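Local coordinates for protein dehydrogenase (Sinorhizobium meliloti, PDB 3UOE) that probably acts as an oxidoreductase of the malate/L-lactate dehydrogenase (LDH2/MDH2) family, at residues 156-161 against 182-187; 168-173 against 245-250; 191-196 against 322-327; 199-204 against 239-244. All coordinates share one frame; numbering follows the deposited sequence.

Contact 1 (156-161 against 182-187); sequences IGIVMS and VAIGIP
I156 packs against P187: its CG1 lies 4.1 Å from CD of the proline ring, the two side chains crossing at about a right angle just where strand 182-186 ends. G157 follows, opposite G185 in a hydrogen-bonded antiparallel pair. G157 N gives to G185 O, and G185 N returns a nearly straight bond of 2.7 Å to G157 O, in the carbonyl plane. With glycine on both strands, the backbones meet here without any side chain on that face. I158 and I184 form a non-hydrogen-bonded pair; their branched apolar chains suit the M160/V182 face, where CG1 of I158 packs 4.4 Å from CG2 of I184. V159 and A183 exchange two backbone bonds, and CB of V159 stands 4.3 Å from CB of A183, the small alanine suiting the branched valine. M160, a selenomethionine, lays its CG 4.0 Å from CG2 of V182; the chain then bends at chi3 (48°) and carries its end off that strand. The two strands lie toward one side of a seven-stranded mixed sheet, between 285-291 and the outermost strand 193-197. Helix 246-264 packs on M160 and V182 through I256, and L259 of the second subunit reaches I156 and I186.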
loop_
_atom_site.group_PDB
_atom_site.type_symbol
_atom_site.label_atom_id
_atom_site.label_comp_id
_atom_site.label_asym_id
_atom_site.label_seq_id
_atom_site.Cartn_x
_atom_site.Cartn_y
_atom_site.Cartn_z
ATOM N N ILE A 156 3.092 -7.630 -12.793
ATOM C CA ILE A 156 3.031 -6.889 -11.538
ATOM C C ILE A 156 2.001 -7.569 -10.650
ATOM O O ILE A 156 0.858 -7.779 -11.068
ATOM C CB ILE A 156 2.587 -5.433 -11.760
ATOM C CG1 ILE A 156 3.723 -4.613 -12.380
ATOM C CG2 ILE A 156 2.093 -4.823 -10.452
ATOM C CD1 ILE A 156 3.231 -3.382 -13.187
ATOM N N GLY A 157 2.412 -7.931 -9.438
ATOM C CA GLY A 157 1.539 -8.624 -8.509
ATOM C C GLY A 157 1.415 -7.878 -7.193
ATOM O O GLY A 157 2.422 -7.532 -6.568
ATOM N N ILE A 158 0.177 -7.619 -6.782
ATOM C CA ILE A 158 -0.102 -6.943 -5.526
ATOM C C ILE A 158 -0.969 -7.856 -4.677
ATOM O O ILE A 158 -2.019 -8.332 -5.132
ATOM C CB ILE A 158 -0.810 -5.604 -5.777
ATOM C CG1 ILE A 158 0.066 -4.738 -6.687
ATOM C CG2 ILE A 158 -1.146 -4.888 -4.455
ATOM C CD1 ILE A 158 -0.522 -3.398 -7.004
ATOM N N VAL A 159 -0.513 -8.130 -3.456
ATOM C CA VAL A 159 -1.151 -9.134 -2.620
ATOM C C VAL A 159 -1.427 -8.597 -1.227
ATOM O O VAL A 159 -0.594 -7.893 -0.651
ATOM C CB VAL A 159 -0.286 -10.387 -2.504
ATOM C CG1 VAL A 159 -1.153 -11.592 -2.162
ATOM C CG2 VAL A 159 0.473 -10.620 -3.797
HETATM N N MSE A 160 -2.605 -8.926 -0.703
HETATM C CA MSE A 160 -3.018 -8.521 0.641
HETATM C C MSE A 160 -3.735 -9.666 1.326
HETATM O O MSE A 160 -4.377 -10.495 0.675
HETATM C CB MSE A 160 -3.979 -7.332 0.592
HETATM C CG MSE A 160 -3.317 -5.989 0.427
HETATM SE SE MSE A 160 -4.583 -4.664 -0.285
HETATM C CE MSE A 160 -6.102 -4.984 0.888
ATOM N N SER A 161 -3.639 -9.698 2.647
ATOM C CA SER A 161 -4.329 -10.701 3.435
ATOM C C SER A 161 -4.579 -10.080 4.793
ATOM O O SER A 161 -3.755 -9.300 5.287
ATOM C CB SER A 161 -3.456 -11.954 3.577
ATOM O OG SER A 161 -4.177 -13.052 4.125
ATOM N N VAL A 182 0.947 -6.314 2.992
ATOM C CA VAL A 182 0.805 -6.154 1.562
ATOM C C VAL A 182 2.134 -6.493 0.898
ATOM O O VAL A 182 3.193 -6.114 1.386
ATOM C CB VAL A 182 0.389 -4.732 1.188
ATOM C CG1 VAL A 182 1.371 -3.722 1.771
ATOM C CG2 VAL A 182 0.307 -4.599 -0.325
ATOM N N ALA A 183 2.076 -7.230 -0.204
ATOM C CA ALA A 183 3.275 -7.535 -0.976
ATOM C C ALA A 183 3.157 -7.008 -2.409
ATOM O O ALA A 183 2.084 -7.063 -3.020
ATOM C CB ALA A 183 3.549 -9.029 -0.966
ATOM N N ILE A 184 4.259 -6.492 -2.941
ATOM C CA ILE A 184 4.274 -5.977 -4.305
ATOM C C ILE A 184 5.444 -6.546 -5.111
ATOM O O ILE A 184 6.607 -6.354 -4.763
ATOM C CB ILE A 184 4.310 -4.434 -4.333
ATOM C CG1 ILE A 184 3.113 -3.858 -3.573
ATOM C CG2 ILE A 184 4.316 -3.920 -5.769
ATOM C CD1 ILE A 184 3.106 -2.335 -3.490
ATOM N N GLY A 185 5.126 -7.262 -6.185
ATOM C CA GLY A 185 6.146 -7.811 -7.063
ATOM C C GLY A 185 6.192 -7.070 -8.387
ATOM O O GLY A 185 5.165 -6.858 -9.034
ATOM N N ILE A 186 7.388 -6.669 -8.798
ATOM C CA ILE A 186 7.532 -5.929 -10.042
ATOM C C ILE A 186 8.678 -6.496 -10.867
ATOM O O ILE A 186 9.804 -6.611 -10.379
ATOM C CB ILE A 186 7.725 -4.415 -9.787
ATOM C CG1 ILE A 186 6.551 -3.867 -8.955
ATOM C CG2 ILE A 186 7.838 -3.675 -11.097
ATOM C CD1 ILE A 186 6.608 -2.380 -8.665
ATOM N N PRO A 187 8.389 -6.887 -12.120
ATOM C CA PRO A 187 9.465 -7.425 -12.957
ATOM C C PRO A 187 10.601 -6.415 -13.091
ATOM O O PRO A 187 10.381 -5.224 -13.324
ATOM C CB PRO A 187 8.780 -7.650 -14.312
ATOM C CG PRO A 187 7.333 -7.817 -13.986
ATOM C CD PRO A 187 7.069 -6.970 -12.771
#

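Contact 2 (168-173 against 245-250); sequences HPFGGT and GDAKGY
F170 is the bump of this contact: its ring projects from the corner of a turn and lies against the first residues of helix 246-264. CG stands anti to the backbone N (chi1 -178°), which carries the ring out over the start of the helix. A247 lies beneath one ring face, with its N 3.6 Å from CD1 and its CB 4.2 Å from the ring centroid, a CH-pi contact made over the face. A small alanine suits this place because it lets the flat ring come down close to the helix backbone. On the same side of the ring as A247, CB of D246 comes obliquely to CE1 at 3.6 Å, the carboxylate plane turned 59° from the ring.

The ring of Y250, one helical turn on from D246, lies under the P169-F170 part of the turn. F170 N sits over its face, 3.6 Å above the plane and toward the rim; CB of F170 is 3.8 Å from CD2, and CB of P169 touches CE1 at 3.5 Å. The turn, type II from P169 to G172, keeps its shape through P169 O, which accepts from H168 ND1 (2.8 Å) and from G172 N, the two donors coming from opposite faces of the carbonyl plane. G171 must be glycine-like, since at its backbone angles a CB would be jammed against the carbonyl O of F170.

The turn belongs to the loop between strands 156-161 and 182-186, and H168 joins it by a backbone bond to I241 of strand 240-241. The second subunit closes over the P169/Y250 side: its A323 O is hydrogen-bonded to Y250 OH, and its V322 packs on P169 and Y250.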
loop_
_atom_site.group_PDB
_atom_site.type_symbol
_atom_site.label_atom_id
_atom_site.label_comp_id
_atom_site.label_asym_id
_atom_site.label_seq_id
_atom_site.Cartn_x
_atom_site.Cartn_y
_atom_site.Cartn_z
ATOM N N HIS A 168 -3.414 -2.628 17.455
ATOM C CA HIS A 168 -4.243 -1.505 17.881
ATOM C C HIS A 168 -4.092 -0.329 16.937
ATOM O O HIS A 168 -3.066 -0.184 16.290
ATOM C CB HIS A 168 -3.940 -1.086 19.324
ATOM C CG HIS A 168 -2.533 -0.645 19.554
ATOM N ND1 HIS A 168 -2.035 0.549 19.077
ATOM C CD2 HIS A 168 -1.526 -1.217 20.259
ATOM C CE1 HIS A 168 -0.776 0.685 19.455
ATOM N NE2 HIS A 168 -0.442 -0.375 20.176
ATOM N N PRO A 169 -5.118 0.521 16.857
ATOM C CA PRO A 169 -4.967 1.726 16.037
ATOM C C PRO A 169 -3.925 2.645 16.656
ATOM O O PRO A 169 -3.607 2.517 17.843
ATOM C CB PRO A 169 -6.347 2.385 16.121
ATOM C CG PRO A 169 -7.270 1.340 16.690
ATOM C CD PRO A 169 -6.420 0.473 17.543
ATOM N N PHE A 170 -3.397 3.562 15.858
ATOM C CA PHE A 170 -2.572 4.627 16.385
ATOM C C PHE A 170 -3.447 5.438 17.347
ATOM O O PHE A 170 -4.564 5.818 17.000
ATOM C CB PHE A 170 -2.051 5.492 15.237
ATOM C CG PHE A 170 -1.147 6.603 15.673
ATOM C CD1 PHE A 170 0.167 6.348 16.030
ATOM C CD2 PHE A 170 -1.610 7.909 15.731
ATOM C CE1 PHE A 170 1.003 7.374 16.443
ATOM C CE2 PHE A 170 -0.774 8.947 16.136
ATOM C CZ PHE A 170 0.531 8.679 16.495
ATOM N N GLY A 171 -2.965 5.668 18.566
ATOM C CA GLY A 171 -3.741 6.390 19.567
ATOM C C GLY A 171 -4.683 5.521 20.389
ATOM O O GLY A 171 -5.346 6.017 21.307
ATOM N N GLY A 172 -4.745 4.227 20.064
ATOM C CA GLY A 172 -5.596 3.275 20.764
ATOM C C GLY A 172 -4.780 2.123 21.322
ATOM O O GLY A 172 -3.610 1.983 20.993
ATOM N N THR A 173 -5.382 1.296 22.170
ATOM C CA THR A 173 -4.619 0.247 22.828
ATOM C C THR A 173 -5.302 -1.112 22.782
ATOM O O THR A 173 -4.869 -2.049 23.457
ATOM C CB THR A 173 -4.320 0.599 24.303
ATOM O OG1 THR A 173 -5.550 0.773 25.020
ATOM C CG2 THR A 173 -3.483 1.879 24.395
ATOM N N GLY A 245 5.256 2.796 11.527
ATOM C CA GLY A 245 5.136 4.107 10.917
ATOM C C GLY A 245 4.026 4.969 11.484
ATOM O O GLY A 245 3.489 5.820 10.788
ATOM N N ASP A 246 3.675 4.748 12.747
ATOM C CA ASP A 246 2.710 5.605 13.427
ATOM C C ASP A 246 1.381 5.755 12.663
ATOM O O ASP A 246 0.805 4.770 12.208
ATOM C CB ASP A 246 3.339 6.975 13.722
ATOM C CG ASP A 246 4.584 6.877 14.609
ATOM O OD1 ASP A 246 4.560 6.130 15.617
ATOM O OD2 ASP A 246 5.589 7.559 14.302
ATOM N N ALA A 247 0.894 6.986 12.527
ATOM C CA ALA A 247 -0.433 7.211 11.960
ATOM C C ALA A 247 -0.508 6.741 10.509
ATOM O O ALA A 247 -1.566 6.335 10.026
ATOM C CB ALA A 247 -0.826 8.677 12.070
ATOM N N LYS A 248 0.626 6.793 9.823
ATOM C CA LYS A 248 0.675 6.430 8.417
ATOM C C LYS A 248 0.556 4.919 8.227
ATOM O O LYS A 248 -0.194 4.446 7.368
ATOM C CB LYS A 248 1.961 6.960 7.786
ATOM C CG LYS A 248 1.979 8.468 7.631
ATOM C CD LYS A 248 3.266 8.941 6.973
ATOM C CE LYS A 248 3.143 10.378 6.497
ATOM N NZ LYS A 248 4.234 10.722 5.555
ATOM N N GLY A 249 1.298 4.165 9.030
ATOM C CA GLY A 249 1.207 2.721 8.980
ATOM C C GLY A 249 -0.159 2.235 9.425
ATOM O O GLY A 249 -0.677 1.241 8.922
ATOM N N TYR A 250 -0.739 2.932 10.392
ATOM C CA TYR A 250 -2.091 2.637 10.825
ATOM C C TYR A 250 -3.068 2.906 9.688
ATOM O O TYR A 250 -3.901 2.061 9.360
ATOM C CB TYR A 250 -2.429 3.471 12.058
ATOM C CG TYR A 250 -3.901 3.751 12.267
ATOM C CD1 TYR A 250 -4.811 2.719 12.484
ATOM C CD2 TYR A 250 -4.377 5.066 12.287
ATOM C CE1 TYR A 250 -6.165 2.989 12.692
ATOM C CE2 TYR A 250 -5.721 5.343 12.501
ATOM C CZ TYR A 250 -6.609 4.305 12.700
ATOM O OH TYR A 250 -7.935 4.594 12.905
#

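Contact 3 (191-196 against 322-327); sequences HPFVLD and VAIPGD
V194 N bonds to P325 O at 3.1 Å and 169°, meeting the oxygen from well above the carbonyl plane, and this single backbone bond ties the strand to a type II turn from I324 to D327. The turn pushes its proline into the strand: CG of P325 reaches CE2 of F193 at 3.6 Å, and its CB lies 4.2 Å from CD1 of L195. Proline suits the second position of such a turn, and its compact ring fits between these two larger side chains. F193 is turned so that CG stands anti to the backbone N (chi1 169°), which brings the ring back to the turn, where CG2 of I324 meets its edge at CD2 (3.9 Å). Replacing F193 by an alanine would probably open a gap beside P325 and I324, leaving both without their aromatic partner. G326 is well suited, since a CB there would be jammed against the carbonyl O of P325 and would press on V194 N. D327 OD2 accepts from I324 N and forms a salt bridge with R311. The whole is a type II turn leading into a helix, with G326 at the N-cap of helix 327-339, docked on strand 193-197, an outermost strand of the seven-stranded sheet within this chain.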
loop_
_atom_site.group_PDB
_atom_site.type_symbol
_atom_site.label_atom_id
_atom_site.label_comp_id
_atom_site.label_asym_id
_atom_site.label_seq_id
_atom_site.Cartn_x
_atom_site.Cartn_y
_atom_site.Cartn_z
ATOM N N HIS A 191 16.781 -10.256 -11.181
ATOM C CA HIS A 191 16.012 -10.395 -9.956
ATOM C C HIS A 191 14.912 -9.349 -9.832
ATOM O O HIS A 191 15.158 -8.149 -9.999
ATOM C CB HIS A 191 16.950 -10.340 -8.752
ATOM C CG HIS A 191 18.071 -11.326 -8.831
ATOM N ND1 HIS A 191 17.933 -12.641 -8.442
ATOM C CD2 HIS A 191 19.342 -11.197 -9.281
ATOM C CE1 HIS A 191 19.075 -13.278 -8.635
ATOM N NE2 HIS A 191 19.946 -12.424 -9.146
ATOM N N PRO A 192 13.692 -9.805 -9.520
ATOM C CA PRO A 192 12.533 -8.913 -9.445
ATOM C C PRO A 192 12.524 -8.054 -8.185
ATOM O O PRO A 192 13.023 -8.465 -7.138
ATOM C CB PRO A 192 11.333 -9.877 -9.418
ATOM C CG PRO A 192 11.894 -11.269 -9.429
ATOM C CD PRO A 192 13.357 -11.192 -9.157
ATOM N N PHE A 193 11.950 -6.863 -8.299
ATOM C CA PHE A 193 11.606 -6.066 -7.137
ATOM C C PHE A 193 10.526 -6.820 -6.350
ATOM O O PHE A 193 9.484 -7.178 -6.900
ATOM C CB PHE A 193 11.084 -4.701 -7.581
ATOM C CG PHE A 193 10.447 -3.901 -6.472
ATOM C CD1 PHE A 193 9.098 -4.071 -6.160
ATOM C CD2 PHE A 193 11.192 -2.978 -5.747
ATOM C CE1 PHE A 193 8.502 -3.331 -5.136
ATOM C CE2 PHE A 193 10.607 -2.224 -4.723
ATOM C CZ PHE A 193 9.259 -2.404 -4.412
ATOM N N VAL A 194 10.787 -7.086 -5.077
ATOM C CA VAL A 194 9.836 -7.837 -4.259
ATOM C C VAL A 194 9.673 -7.218 -2.872
ATOM O O VAL A 194 10.526 -7.386 -2.003
ATOM C CB VAL A 194 10.227 -9.342 -4.112
ATOM C CG1 VAL A 194 9.227 -10.066 -3.218
ATOM C CG2 VAL A 194 10.309 -10.020 -5.479
ATOM N N LEU A 195 8.565 -6.504 -2.682
ATOM C CA LEU A 195 8.252 -5.867 -1.411
ATOM C C LEU A 195 7.208 -6.684 -0.666
ATOM O O LEU A 195 6.207 -7.087 -1.255
ATOM C CB LEU A 195 7.706 -4.462 -1.649
ATOM C CG LEU A 195 7.311 -3.653 -0.411
ATOM C CD1 LEU A 195 8.545 -3.262 0.406
ATOM C CD2 LEU A 195 6.511 -2.418 -0.815
ATOM N N ASP A 196 7.447 -6.920 0.622
ATOM C CA ASP A 196 6.517 -7.648 1.488
ATOM C C ASP A 196 6.612 -7.059 2.890
ATOM O O ASP A 196 7.653 -7.129 3.527
ATOM C CB ASP A 196 6.872 -9.138 1.525
ATOM C CG ASP A 196 5.874 -9.970 2.325
ATOM O OD1 ASP A 196 4.824 -9.433 2.751
ATOM O OD2 ASP A 196 6.140 -11.176 2.522
ATOM N N VAL A 322 23.019 0.712 -0.319
ATOM C CA VAL A 322 21.574 0.782 -0.483
ATOM C C VAL A 322 21.103 -0.533 -1.077
ATOM O O VAL A 322 21.692 -1.029 -2.035
ATOM C CB VAL A 322 21.173 1.894 -1.474
ATOM C CG1 VAL A 322 19.717 1.714 -1.921
ATOM C CG2 VAL A 322 21.412 3.277 -0.869
ATOM N N ALA A 323 20.043 -1.096 -0.513
ATOM C CA ALA A 323 19.469 -2.319 -1.041
ATOM C C ALA A 323 18.090 -2.074 -1.662
ATOM O O ALA A 323 17.401 -1.109 -1.308
ATOM C CB ALA A 323 19.379 -3.355 0.044
ATOM N N ILE A 324 17.713 -2.946 -2.598
ATOM C CA ILE A 324 16.375 -2.965 -3.166
ATOM C C ILE A 324 15.548 -4.065 -2.500
ATOM O O ILE A 324 16.058 -5.163 -2.265
ATOM C CB ILE A 324 16.430 -3.254 -4.671
ATOM C CG1 ILE A 324 17.435 -2.319 -5.352
ATOM C CG2 ILE A 324 15.049 -3.124 -5.289
ATOM C CD1 ILE A 324 17.182 -0.837 -5.109
ATOM N N PRO A 325 14.272 -3.773 -2.183
ATOM C CA PRO A 325 13.402 -4.781 -1.561
ATOM C C PRO A 325 13.483 -6.111 -2.292
ATOM O O PRO A 325 13.239 -6.169 -3.503
ATOM C CB PRO A 325 12.008 -4.168 -1.704
ATOM C CG PRO A 325 12.262 -2.691 -1.604
ATOM C CD PRO A 325 13.604 -2.462 -2.301
ATOM N N GLY A 326 13.840 -7.167 -1.567
ATOM C CA GLY A 326 14.088 -8.453 -2.194
ATOM C C GLY A 326 15.547 -8.894 -2.199
ATOM O O GLY A 326 15.829 -10.087 -2.278
ATOM N N ASP A 327 16.479 -7.948 -2.116
ATOM C CA ASP A 327 17.905 -8.292 -2.036
ATOM C C ASP A 327 18.217 -9.105 -0.782
ATOM O O ASP A 327 18.807 -10.188 -0.854
ATOM C CB ASP A 327 18.784 -7.035 -2.035
ATOM C CG ASP A 327 18.749 -6.293 -3.360
ATOM O OD1 ASP A 327 18.326 -6.884 -4.382
ATOM O OD2 ASP A 327 19.151 -5.111 -3.373
#

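Contact 4 (199-204 against 239-244); sequences TSIVSM and GAIAPF
I201 N and A242 O form one of two backbone bonds that draw these segments together, 2.8 Å long; the other, F244 N to T199 O, is 3.0 Å. Beside it the buried F244 turns the edge of its ring to the same oxygen, CD1 lying 3.3 Å from T199 O in the ring plane. The tight part also gathers round I241, a long branched side chain that can serve several neighbours at once. Its CG2 meets CG2 of I201 at 3.8 Å and CG1 of V202 at 3.9 Å, while CD1 reaches CE of M204 at 3.6 Å. That selenomethionine comes back to the isoleucine because its chain bends at chi2 (52°) and chi3 (86°). A valine in place of I241 would lack CD1, and the methyl end of M204 would probably be left without its nearest partner and freer to turn. S200 OG, bonded to V202 O, pins the loop. I201 tucks its CG2 branch against I241 and A242, yet as a whole it is exposed, and its CB approaches CB of F244 only loosely, at 4.5 Å. Loop 199-204 leads into helix 204-213, whose I207 touches V202 and I241. Strand 240-241 pairs with 222-223, and helix 246-264 covers T199 through L252 and I256.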
loop_
_atom_site.group_PDB
_atom_site.type_symbol
_atom_site.label_atom_id
_atom_site.label_comp_id
_atom_site.label_asym_id
_atom_site.label_seq_id
_atom_site.Cartn_x
_atom_site.Cartn_y
_atom_site.Cartn_z
ATOM N N THR A 199 1.851 -4.268 8.093
ATOM C CA THR A 199 1.570 -2.904 8.504
ATOM C C THR A 199 1.629 -2.785 10.023
ATOM O O THR A 199 1.492 -1.690 10.575
ATOM C CB THR A 199 0.207 -2.429 7.958
ATOM O OG1 THR A 199 -0.788 -3.415 8.239
ATOM C CG2 THR A 199 0.291 -2.245 6.452
ATOM N N SER A 200 1.823 -3.917 10.701
ATOM C CA SER A 200 2.128 -3.889 12.126
ATOM C C SER A 200 3.641 -3.742 12.300
ATOM O O SER A 200 4.410 -4.037 11.386
ATOM C CB SER A 200 1.619 -5.145 12.832
ATOM O OG SER A 200 2.161 -6.317 12.247
ATOM N N ILE A 201 4.066 -3.276 13.465
ATOM C CA ILE A 201 5.480 -3.025 13.688
ATOM C C ILE A 201 6.245 -4.344 13.800
ATOM O O ILE A 201 7.451 -4.407 13.537
ATOM C CB ILE A 201 5.703 -2.200 14.961
ATOM C CG1 ILE A 201 7.150 -1.708 15.028
ATOM C CG2 ILE A 201 5.339 -3.015 16.194
ATOM C CD1 ILE A 201 7.407 -0.783 16.189
ATOM N N VAL A 202 5.529 -5.390 14.199
ATOM C CA VAL A 202 6.089 -6.726 14.275
ATOM C C VAL A 202 4.975 -7.739 14.038
ATOM O O VAL A 202 3.790 -7.411 14.165
ATOM C CB VAL A 202 6.764 -6.979 15.644
ATOM C CG1 VAL A 202 5.727 -7.145 16.743
ATOM C CG2 VAL A 202 7.648 -8.190 15.574
ATOM N N SER A 203 5.360 -8.960 13.678
ATOM C CA SER A 203 4.414 -10.061 13.525
ATOM C C SER A 203 4.027 -10.670 14.879
ATOM O O SER A 203 4.814 -10.669 15.817
ATOM C CB SER A 203 5.026 -11.147 12.641
ATOM O OG SER A 203 4.112 -12.219 12.448
HETATM N N MSE A 204 2.811 -11.195 14.986
HETATM C CA MSE A 204 2.431 -11.918 16.199
HETATM C C MSE A 204 3.191 -13.238 16.216
HETATM O O MSE A 204 3.584 -13.738 17.281
HETATM C CB MSE A 204 0.927 -12.166 16.245
HETATM C CG MSE A 204 0.437 -12.804 17.538
HETATM SE SE MSE A 204 1.028 -11.869 19.164
HETATM C CE MSE A 204 -0.355 -10.492 19.344
ATOM N N GLY A 239 -2.500 -9.087 24.243
ATOM C CA GLY A 239 -2.639 -7.646 24.135
ATOM C C GLY A 239 -2.853 -7.150 22.716
ATOM O O GLY A 239 -3.692 -7.669 21.986
ATOM N N ALA A 240 -2.083 -6.137 22.329
ATOM C CA ALA A 240 -2.181 -5.566 20.994
ATOM C C ALA A 240 -0.836 -5.024 20.517
ATOM O O ALA A 240 -0.045 -4.484 21.295
ATOM C CB ALA A 240 -3.270 -4.482 20.933
ATOM N N ILE A 241 -0.584 -5.191 19.225
ATOM C CA ILE A 241 0.667 -4.795 18.617
ATOM C C ILE A 241 0.471 -3.420 18.013
ATOM O O ILE A 241 -0.627 -3.083 17.575
ATOM C CB ILE A 241 1.086 -5.809 17.522
ATOM C CG1 ILE A 241 1.335 -7.187 18.143
ATOM C CG2 ILE A 241 2.325 -5.336 16.781
ATOM C CD1 ILE A 241 1.425 -8.327 17.127
ATOM N N ALA A 242 1.529 -2.618 18.010
ATOM C CA ALA A 242 1.477 -1.291 17.406
ATOM C C ALA A 242 1.599 -1.381 15.885
ATOM O O ALA A 242 2.175 -2.333 15.357
ATOM C CB ALA A 242 2.579 -0.401 17.976
ATOM N N PRO A 243 1.031 -0.400 15.175
ATOM C CA PRO A 243 1.249 -0.271 13.734
ATOM C C PRO A 243 2.678 0.203 13.510
ATOM O O PRO A 243 3.249 0.823 14.400
ATOM C CB PRO A 243 0.294 0.861 13.347
ATOM C CG PRO A 243 0.203 1.689 14.619
ATOM C CD PRO A 243 0.107 0.629 15.681
ATOM N N PHE A 244 3.251 -0.075 12.348
ATOM C CA PHE A 244 4.539 0.526 12.016
ATOM C C PHE A 244 4.256 1.924 11.492
ATOM O O PHE A 244 3.137 2.210 11.075
ATOM C CB PHE A 244 5.265 -0.284 10.944
ATOM C CG PHE A 244 5.047 0.232 9.559
ATOM C CD1 PHE A 244 3.867 -0.037 8.888
ATOM C CD2 PHE A 244 6.023 0.999 8.930
ATOM C CE1 PHE A 244 3.659 0.443 7.608
ATOM C CE2 PHE A 244 5.826 1.483 7.656
ATOM C CZ PHE A 244 4.643 1.202 6.986
#

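Contacts 1 and 3 share the seven-stranded sheet: strands 182-186 and 193-197 are neighbours in it, joined where I184 N lies 2.6 Å from L195 O and I186 N 2.9 Å from F193 O, and the contact centres are about 12 Å apart. Contacts 2 and 4 form a second pair with about 9 Å between centres, met by H168 N and I241 O at 2.8 Å; contact 4 is nested within the chain loop closed by contact 2. The pairs lie farther from each other, contact 1 being about 23 Å from contact 2 between centres. All four touch the second subunit, and contact 2 of one subunit meets the 322-327 segment of the other, linking contacts 2 and 3 across the dimer.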